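Side-chain contacts in putative arylalkylamine N-Acetyltransferase 7 (Aedes aegypti, PDB 4FD7), which probably transfers an acetyl group from acetyl-CoA to the amine of arylalkylamine substrates, as a member of the GNAT family: residues L153-K158 against G163-I168; M86-F91 against L169-P174. All coordinates share one frame; numbering follows the deposited sequence.

In the fold
Both contacts pack helix 164-170, or the helical chain just after it, against the five-stranded antiparallel sheet. Their centres lie about 11 Å apart. Contact 1 uses strand 146-155 at one border of that sheet, and contact 2 uses strand 88-92 in its middle. Along the chain, contact 1 is nested inside the loop closed by contact 2, and L169 follows directly on I168. The two also touch: I168 CD1 lies 3.8 Å from C90 CB, and L153 CD1 lies 4.0 Å from L169 CD2. One run of apolar side chains therefore joins the helix to the sheet. All four segments belong to the GNAT fold, and contact 1 borders the probable acetyl-CoA site.

Contact 1 of 2, residues L153-K158 against G163-I168; sequences LSVDPK and GIATEI
V155 and I164 meet through their CG2 methyls, 3.7 Å apart, and the two side chains cross obliquely. Both residues start out facing the other segment. V155 has CG1 anti to its backbone N (chi1 161°), which puts CG2 beside that N and over the first turn of the helix. L153 packs further along. Its CD1 lies 3.9 Å from I168 CG2 and also touches the carbonyl O of A165. The small CB of A165 lies near both L153 and V155. The contact is apolar, and strand 153-155 and helix 164-168 run at 141° to each other. Beyond the strand, D156 makes an Asx turn. K158 N donates to D156 OD1 at 3.0 Å, nearly straight, but from above the carboxylate plane. K158 NZ forms a salt bridge to D156 OD2 at 3.2 Å and another to E97. R160 NH2 hydrogen-bonds to V155 O. R160, G163 and A165 fit the R-x-x-G-x-A signature of GNAT enzymes. This strand-loop-helix unit is the family's motif A, whose loop and helix start probably bind the pyrophosphate of acetyl-CoA here.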
ATOM      1  N   LEU A 153      -0.469   2.451   2.299  1.00 16.21           N
ATOM      2  CA  LEU A 153      -1.512   3.387   1.890  1.00 17.61           C
ATOM      3  C   LEU A 153      -1.733   4.363   3.041  1.00 20.43           C
ATOM      4  O   LEU A 153      -2.074   3.952   4.156  1.00 19.13           O
ATOM      5  CB  LEU A 153      -2.820   2.657   1.550  1.00 17.16           C
ATOM      6  CG  LEU A 153      -3.886   3.436   0.747  1.00 15.24           C
ATOM      7  CD1 LEU A 153      -4.937   2.499   0.166  1.00 16.71           C
ATOM      8  CD2 LEU A 153      -4.588   4.522   1.559  1.00 19.16           C
ATOM      9  N   SER A 154      -1.526   5.648   2.755  1.00 20.14           N
ATOM     10  CA  SER A 154      -1.661   6.720   3.734  1.00 20.62           C
ATOM     11  C   SER A 154      -2.867   7.585   3.387  1.00 20.42           C
ATOM     12  O   SER A 154      -3.070   7.940   2.232  1.00 18.14           O
ATOM     13  CB  SER A 154      -0.400   7.569   3.715  1.00 20.02           C
ATOM     14  OG  SER A 154      -0.381   8.537   4.749  1.00 23.06           O
ATOM     15  N   VAL A 155      -3.682   7.914   4.382  1.00 20.45           N
ATOM     16  CA  VAL A 155      -4.774   8.866   4.180  1.00 19.99           C
ATOM     17  C   VAL A 155      -4.687   9.939   5.253  1.00 21.89           C
ATOM     18  O   VAL A 155      -4.496   9.615   6.426  1.00 22.35           O
ATOM     19  CB  VAL A 155      -6.153   8.190   4.256  1.00 22.91           C
ATOM     20  CG1 VAL A 155      -7.275   9.223   4.515  1.00 19.45           C
ATOM     21  CG2 VAL A 155      -6.435   7.375   2.982  1.00 20.72           C
ATOM     22  N   ASP A 156      -4.811  11.205   4.852  1.00 20.41           N
ATOM     23  CA  ASP A 156      -4.768  12.298   5.816  1.00 21.47           C
ATOM     24  C   ASP A 156      -5.956  12.144   6.750  1.00 20.06           C
ATOM     25  O   ASP A 156      -7.097  12.063   6.299  1.00 20.31           O
ATOM     26  CB  ASP A 156      -4.826  13.640   5.091  1.00 22.57           C
ATOM     27  CG  ASP A 156      -4.654  14.830   6.024  1.00 25.35           C
ATOM     28  OD1 ASP A 156      -4.988  14.732   7.226  1.00 22.00           O
ATOM     29  OD2 ASP A 156      -4.186  15.875   5.538  1.00 25.89           O
ATOM     30  N   PRO A 157      -5.684  12.090   8.065  1.00 22.95           N
ATOM     31  CA  PRO A 157      -6.690  11.957   9.114  1.00 21.28           C
ATOM     32  C   PRO A 157      -7.883  12.898   8.963  1.00 23.98           C
ATOM     33  O   PRO A 157      -8.991  12.496   9.310  1.00 22.99           O
ATOM     34  CB  PRO A 157      -5.897  12.304  10.373  1.00 24.38           C
ATOM     35  CG  PRO A 157      -4.549  11.796  10.080  1.00 24.62           C
ATOM     36  CD  PRO A 157      -4.322  12.105   8.626  1.00 21.67           C
ATOM     37  N   LYS A 158      -7.693  14.103   8.433  1.00 21.41           N
ATOM     38  CA  LYS A 158      -8.835  15.007   8.327  1.00 24.16           C
ATOM     39  C   LYS A 158      -9.759  14.649   7.164  1.00 22.63           C
ATOM     40  O   LYS A 158     -10.767  15.329   6.929  1.00 24.79           O
ATOM     41  CB  LYS A 158      -8.406  16.475   8.289  1.00 28.39           C
ATOM     42  CG  LYS A 158      -7.830  16.947   6.973  1.00 27.28           C
ATOM     43  CD  LYS A 158      -6.933  18.173   7.196  1.00 30.16           C
ATOM     44  CE  LYS A 158      -6.643  18.865   5.879  1.00 30.50           C
ATOM     45  NZ  LYS A 158      -6.591  17.862   4.787  1.00 33.40           N
ATOM     46  N   GLY A 163     -14.280   6.797   3.035  1.00 23.54           N
ATOM     47  CA  GLY A 163     -14.146   5.728   2.060  1.00 21.98           C
ATOM     48  C   GLY A 163     -13.002   5.935   1.098  1.00 21.40           C
ATOM     49  O   GLY A 163     -12.912   5.218   0.092  1.00 20.55           O
ATOM     50  N   ILE A 164     -12.119   6.888   1.407  1.00 20.35           N
ATOM     51  CA  ILE A 164     -11.018   7.240   0.502  1.00 21.45           C
ATOM     52  C   ILE A 164     -10.044   6.071   0.264  1.00 18.14           C
ATOM     53  O   ILE A 164      -9.614   5.843  -0.875  1.00 18.44           O
ATOM     54  CB  ILE A 164     -10.309   8.562   0.933  1.00 21.37           C
ATOM     55  CG1 ILE A 164     -11.088   9.774   0.401  1.00 23.80           C
ATOM     56  CG2 ILE A 164      -8.861   8.612   0.433  1.00 22.17           C
ATOM     57  CD1 ILE A 164     -11.214  10.923   1.378  1.00 24.57           C
ATOM     58  N   ALA A 165      -9.747   5.302   1.312  1.00 16.51           N
ATOM     59  CA  ALA A 165      -8.839   4.157   1.167  1.00 18.34           C
ATOM     60  C   ALA A 165      -9.410   3.127   0.190  1.00 16.61           C
ATOM     61  O   ALA A 165      -8.710   2.621  -0.711  1.00 17.30           O
ATOM     62  CB  ALA A 165      -8.563   3.511   2.521  1.00 19.73           C
ATOM     63  N   THR A 166     -10.687   2.813   0.383  1.00 17.08           N
ATOM     64  CA  THR A 166     -11.395   1.923  -0.515  1.00 18.43           C
ATOM     65  C   THR A 166     -11.254   2.392  -1.961  1.00 16.72           C
ATOM     66  O   THR A 166     -10.855   1.623  -2.830  1.00 15.82           O
ATOM     67  CB  THR A 166     -12.883   1.864  -0.164  1.00 18.88           C
ATOM     68  OG1 THR A 166     -13.041   1.366   1.171  1.00 18.35           O
ATOM     69  CG2 THR A 166     -13.638   0.972  -1.146  1.00 19.17           C
ATOM     70  N   GLU A 167     -11.599   3.646  -2.226  1.00 16.18           N
ATOM     71  CA  GLU A 167     -11.541   4.130  -3.609  1.00 16.71           C
ATOM     72  C   GLU A 167     -10.131   4.169  -4.218  1.00 15.59           C
ATOM     73  O   GLU A 167      -9.964   3.943  -5.437  1.00 14.55           O
ATOM     74  CB  GLU A 167     -12.263   5.481  -3.748  1.00 16.58           C
ATOM     75  CG  GLU A 167     -13.728   5.473  -3.296  1.00 18.72           C
ATOM     76  CD  GLU A 167     -14.562   4.332  -3.889  1.00 18.68           C
ATOM     77  OE1 GLU A 167     -14.433   4.014  -5.088  1.00 19.18           O
ATOM     78  OE2 GLU A 167     -15.375   3.741  -3.150  1.00 20.50           O
ATOM     79  N   ILE A 168      -9.121   4.421  -3.382  1.00 13.82           N
ATOM     80  CA  ILE A 168      -7.742   4.410  -3.861  1.00 13.76           C
ATOM     81  C   ILE A 168      -7.379   2.977  -4.281  1.00 14.24           C
ATOM     82  O   ILE A 168      -6.734   2.770  -5.314  1.00 14.66           O
ATOM     83  CB  ILE A 168      -6.745   4.937  -2.793  1.00 14.16           C
ATOM     84  CG1 ILE A 168      -6.841   6.453  -2.706  1.00 14.25           C
ATOM     85  CG2 ILE A 168      -5.328   4.531  -3.112  1.00 15.24           C
ATOM     86  CD1 ILE A 168      -6.191   7.028  -1.479  1.00 14.62           C
TER

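Contact 2 of 2, residues M86-F91 against L169-P174; sequences MSLVCF and LRARIP
L88 lays its CD1 methyl over the CB of A171, at 4.2 Å. The same methyl touches the R172 side chain at CG, 4.4 Å away. L88 has CG anti to its carbonyl carbon (chi1 -66°), and CD1 continues the extended line from CA (chi2 175°). This carries the methyl out from the strand to the helical segment. CB of A171 points back at it. The contact is small: 93 Å² is buried between the segments. The nearest CA atoms, those of L88 and A171, are 8.1 Å apart. The extended L88 side chain spans most of the gap, and its CD1 makes the touch. All three touching residues are buried.

R172 gives L88 only the aliphatic start of its side chain. The rest runs on, extended beyond CB (chi2 -176°), to a polar end away from L88. There NH2 hydrogen-bonds to N102 OD1, and NH1 hydrogen-bonds to the hydroxyls of S184 and T186. These partners fix the rotation of the buried guanidinium. L169 CD2 covers one of its faces, 3.3 Å above the plane and toward the rim. R172 thus ties the helical segment to strands 98-108 and 183-188.

The backbone here is tightly turned. R172 N hydrogen-bonds to L169 O and I173 N to R170 O, each three residues back.

L88 sits on strand 88-92, in the middle of the five-stranded sheet. W15 of strand 14-21 also touches it, while A171 packs on V33 of strand 28-35 and on H16. The passage from helix 164-170 to helix 172-179 therefore lies across several strands, with R172 reaching past L148 and A150 of strand 146-155.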
ATOM      1  N   MET A  86       4.031   3.773 -10.890  1.00 14.52           N
ATOM      2  CA  MET A  86       2.838   2.987 -10.647  1.00 13.92           C
ATOM      3  C   MET A  86       2.105   3.478  -9.414  1.00 11.89           C
ATOM      4  O   MET A  86       1.013   2.997  -9.123  1.00 14.63           O
ATOM      5  CB  MET A  86       3.179   1.489 -10.519  1.00 11.87           C
ATOM      6  CG  MET A  86       3.672   0.844 -11.833  1.00 13.49           C
ATOM      7  SD  MET A  86       2.405   0.743 -13.128  1.00 13.28           S
ATOM      8  CE  MET A  86       1.298  -0.473 -12.424  1.00 15.22           C
ATOM      9  N   SER A  87       2.675   4.440  -8.697  1.00 11.30           N
ATOM     10  CA  SER A  87       2.062   4.860  -7.437  1.00 12.85           C
ATOM     11  C   SER A  87       0.850   5.770  -7.626  1.00 13.31           C
ATOM     12  O   SER A  87       0.792   6.562  -8.566  1.00 13.48           O
ATOM     13  CB  SER A  87       3.088   5.473  -6.481  1.00 14.03           C
ATOM     14  OG  SER A  87       4.070   4.502  -6.147  1.00 15.68           O
ATOM     15  N   LEU A  88      -0.114   5.643  -6.716  1.00 12.07           N
ATOM     16  CA  LEU A  88      -1.397   6.318  -6.890  1.00 12.51           C
ATOM     17  C   LEU A  88      -1.663   7.403  -5.844  1.00 13.97           C
ATOM     18  O   LEU A  88      -1.279   7.258  -4.691  1.00 12.34           O
ATOM     19  CB  LEU A  88      -2.514   5.280  -6.888  1.00 12.69           C
ATOM     20  CG  LEU A  88      -2.487   4.317  -8.082  1.00 13.25           C
ATOM     21  CD1 LEU A  88      -3.552   3.244  -7.933  1.00 11.95           C
ATOM     22  CD2 LEU A  88      -2.698   5.109  -9.369  1.00 13.18           C
ATOM     23  N   VAL A  89      -2.325   8.491  -6.251  1.00 12.52           N
ATOM     24  CA  VAL A  89      -2.565   9.605  -5.335  1.00 14.35           C
ATOM     25  C   VAL A  89      -4.010  10.077  -5.460  1.00 15.56           C
ATOM     26  O   VAL A  89      -4.590  10.020  -6.551  1.00 13.07           O
ATOM     27  CB  VAL A  89      -1.585  10.786  -5.593  1.00 13.26           C
ATOM     28  CG1 VAL A  89      -1.760  11.395  -7.005  1.00 13.73           C
ATOM     29  CG2 VAL A  89      -1.756  11.885  -4.544  1.00 15.37           C
ATOM     30  N   CYS A  90      -4.590  10.519  -4.347  1.00 14.71           N
ATOM     31  CA  CYS A  90      -5.962  11.025  -4.345  1.00 14.94           C
ATOM     32  C   CYS A  90      -5.965  12.533  -4.115  1.00 16.17           C
ATOM     33  O   CYS A  90      -5.289  13.047  -3.209  1.00 15.39           O
ATOM     34  CB  CYS A  90      -6.799  10.331  -3.249  1.00 14.48           C
ATOM     35  SG  CYS A  90      -8.541  10.861  -3.104  1.00 16.97           S
ATOM     36  N   PHE A  91      -6.724  13.239  -4.949  1.00 15.44           N
ATOM     37  CA  PHE A  91      -6.923  14.682  -4.757  1.00 18.87           C
ATOM     38  C   PHE A  91      -8.404  14.980  -4.676  1.00 18.07           C
ATOM     39  O   PHE A  91      -9.211  14.297  -5.294  1.00 16.47           O
ATOM     40  CB  PHE A  91      -6.351  15.496  -5.928  1.00 15.83           C
ATOM     41  CG  PHE A  91      -4.857  15.399  -6.084  1.00 18.58           C
ATOM     42  CD1 PHE A  91      -3.999  15.884  -5.103  1.00 16.85           C
ATOM     43  CD2 PHE A  91      -4.307  14.843  -7.236  1.00 16.70           C
ATOM     44  CE1 PHE A  91      -2.602  15.809  -5.270  1.00 18.87           C
ATOM     45  CE2 PHE A  91      -2.920  14.756  -7.407  1.00 18.14           C
ATOM     46  CZ  PHE A  91      -2.068  15.240  -6.426  1.00 18.34           C
ATOM     47  N   LEU A 169      -7.801   1.992  -3.489  1.00 13.26           N
ATOM     48  CA  LEU A 169      -7.608   0.602  -3.902  1.00 13.95           C
ATOM     49  C   LEU A 169      -8.410   0.257  -5.148  1.00 13.79           C
ATOM     50  O   LEU A 169      -7.985  -0.563  -5.955  1.00 13.48           O
ATOM     51  CB  LEU A 169      -8.025  -0.363  -2.806  1.00 12.94           C
ATOM     52  CG  LEU A 169      -7.176  -0.349  -1.540  1.00 14.18           C
ATOM     53  CD1 LEU A 169      -7.823  -1.208  -0.498  1.00 14.98           C
ATOM     54  CD2 LEU A 169      -5.761  -0.849  -1.850  1.00 13.79           C
ATOM     55  N   ARG A 170      -9.604   0.828  -5.279  1.00 13.28           N
ATOM     56  CA  ARG A 170     -10.448   0.460  -6.398  1.00 14.75           C
ATOM     57  C   ARG A 170      -9.792   0.916  -7.689  1.00 13.78           C
ATOM     58  O   ARG A 170      -9.929   0.265  -8.735  1.00 14.88           O
ATOM     59  CB  ARG A 170     -11.877   1.032  -6.264  1.00 14.91           C
ATOM     60  CG  ARG A 170     -12.866   0.290  -7.160  1.00 16.31           C
ATOM     61  CD  ARG A 170     -14.201   1.034  -7.269  1.00 20.05           C
ATOM     62  NE  ARG A 170     -14.745   1.314  -5.945  1.00 20.26           N
ATOM     63  CZ  ARG A 170     -15.454   0.441  -5.230  1.00 21.81           C
ATOM     64  NH1 ARG A 170     -15.705  -0.770  -5.716  1.00 18.34           N
ATOM     65  NH2 ARG A 170     -15.912   0.780  -4.033  1.00 22.48           N
ATOM     66  N   ALA A 171      -9.057   2.022  -7.611  1.00 13.72           N
ATOM     67  CA  ALA A 171      -8.292   2.510  -8.774  1.00 14.80           C
ATOM     68  C   ALA A 171      -7.252   1.536  -9.361  1.00 13.86           C
ATOM     69  O   ALA A 171      -6.729   1.772 -10.453  1.00 14.57           O
ATOM     70  CB  ALA A 171      -7.633   3.848  -8.458  1.00 14.03           C
ATOM     71  N   ARG A 172      -6.944   0.462  -8.650  1.00 13.80           N
ATOM     72  CA  ARG A 172      -5.970  -0.509  -9.140  1.00 14.59           C
ATOM     73  C   ARG A 172      -6.526  -1.260 -10.341  1.00 14.83           C
ATOM     74  O   ARG A 172      -5.779  -1.750 -11.206  1.00 15.25           O
ATOM     75  CB  ARG A 172      -5.598  -1.487  -8.027  1.00 12.48           C
ATOM     76  CG  ARG A 172      -4.634  -0.895  -7.004  1.00 11.13           C
ATOM     77  CD  ARG A 172      -4.228  -1.952  -5.989  1.00 11.64           C
ATOM     78  NE  ARG A 172      -3.609  -1.344  -4.811  1.00 12.97           N
ATOM     79  CZ  ARG A 172      -3.057  -2.040  -3.823  1.00 12.65           C
ATOM     80  NH1 ARG A 172      -3.024  -3.371  -3.874  1.00 11.31           N
ATOM     81  NH2 ARG A 172      -2.526  -1.402  -2.793  1.00 12.57           N
ATOM     82  N   ILE A 173      -7.851  -1.328 -10.397  1.00 14.36           N
ATOM     83  CA  ILE A 173      -8.529  -2.079 -11.441  1.00 14.67           C
ATOM     84  C   ILE A 173      -8.264  -1.480 -12.832  1.00 15.79           C
ATOM     85  O   ILE A 173      -7.749  -2.185 -13.711  1.00 15.06           O
ATOM     86  CB  ILE A 173     -10.044  -2.260 -11.137  1.00 15.41           C
ATOM     87  CG1 ILE A 173     -10.238  -3.136  -9.896  1.00 15.20           C
ATOM     88  CG2 ILE A 173     -10.739  -2.868 -12.313  1.00 17.48           C
ATOM     89  CD1 ILE A 173     -11.666  -3.192  -9.409  1.00 17.26           C
ATOM     90  N   PRO A 174      -8.599  -0.189 -13.051  1.00 15.35           N
ATOM     91  CA  PRO A 174      -8.246   0.320 -14.384  1.00 14.93           C
ATOM     92  C   PRO A 174      -6.734   0.439 -14.610  1.00 13.98           C
ATOM     93  O   PRO A 174      -6.292   0.239 -15.740  1.00 14.84           O
ATOM     94  CB  PRO A 174      -8.925   1.704 -14.439  1.00 18.45           C
ATOM     95  CG  PRO A 174      -9.182   2.070 -13.019  1.00 16.69           C
ATOM     96  CD  PRO A 174      -9.365   0.797 -12.260  1.00 15.33           C
TER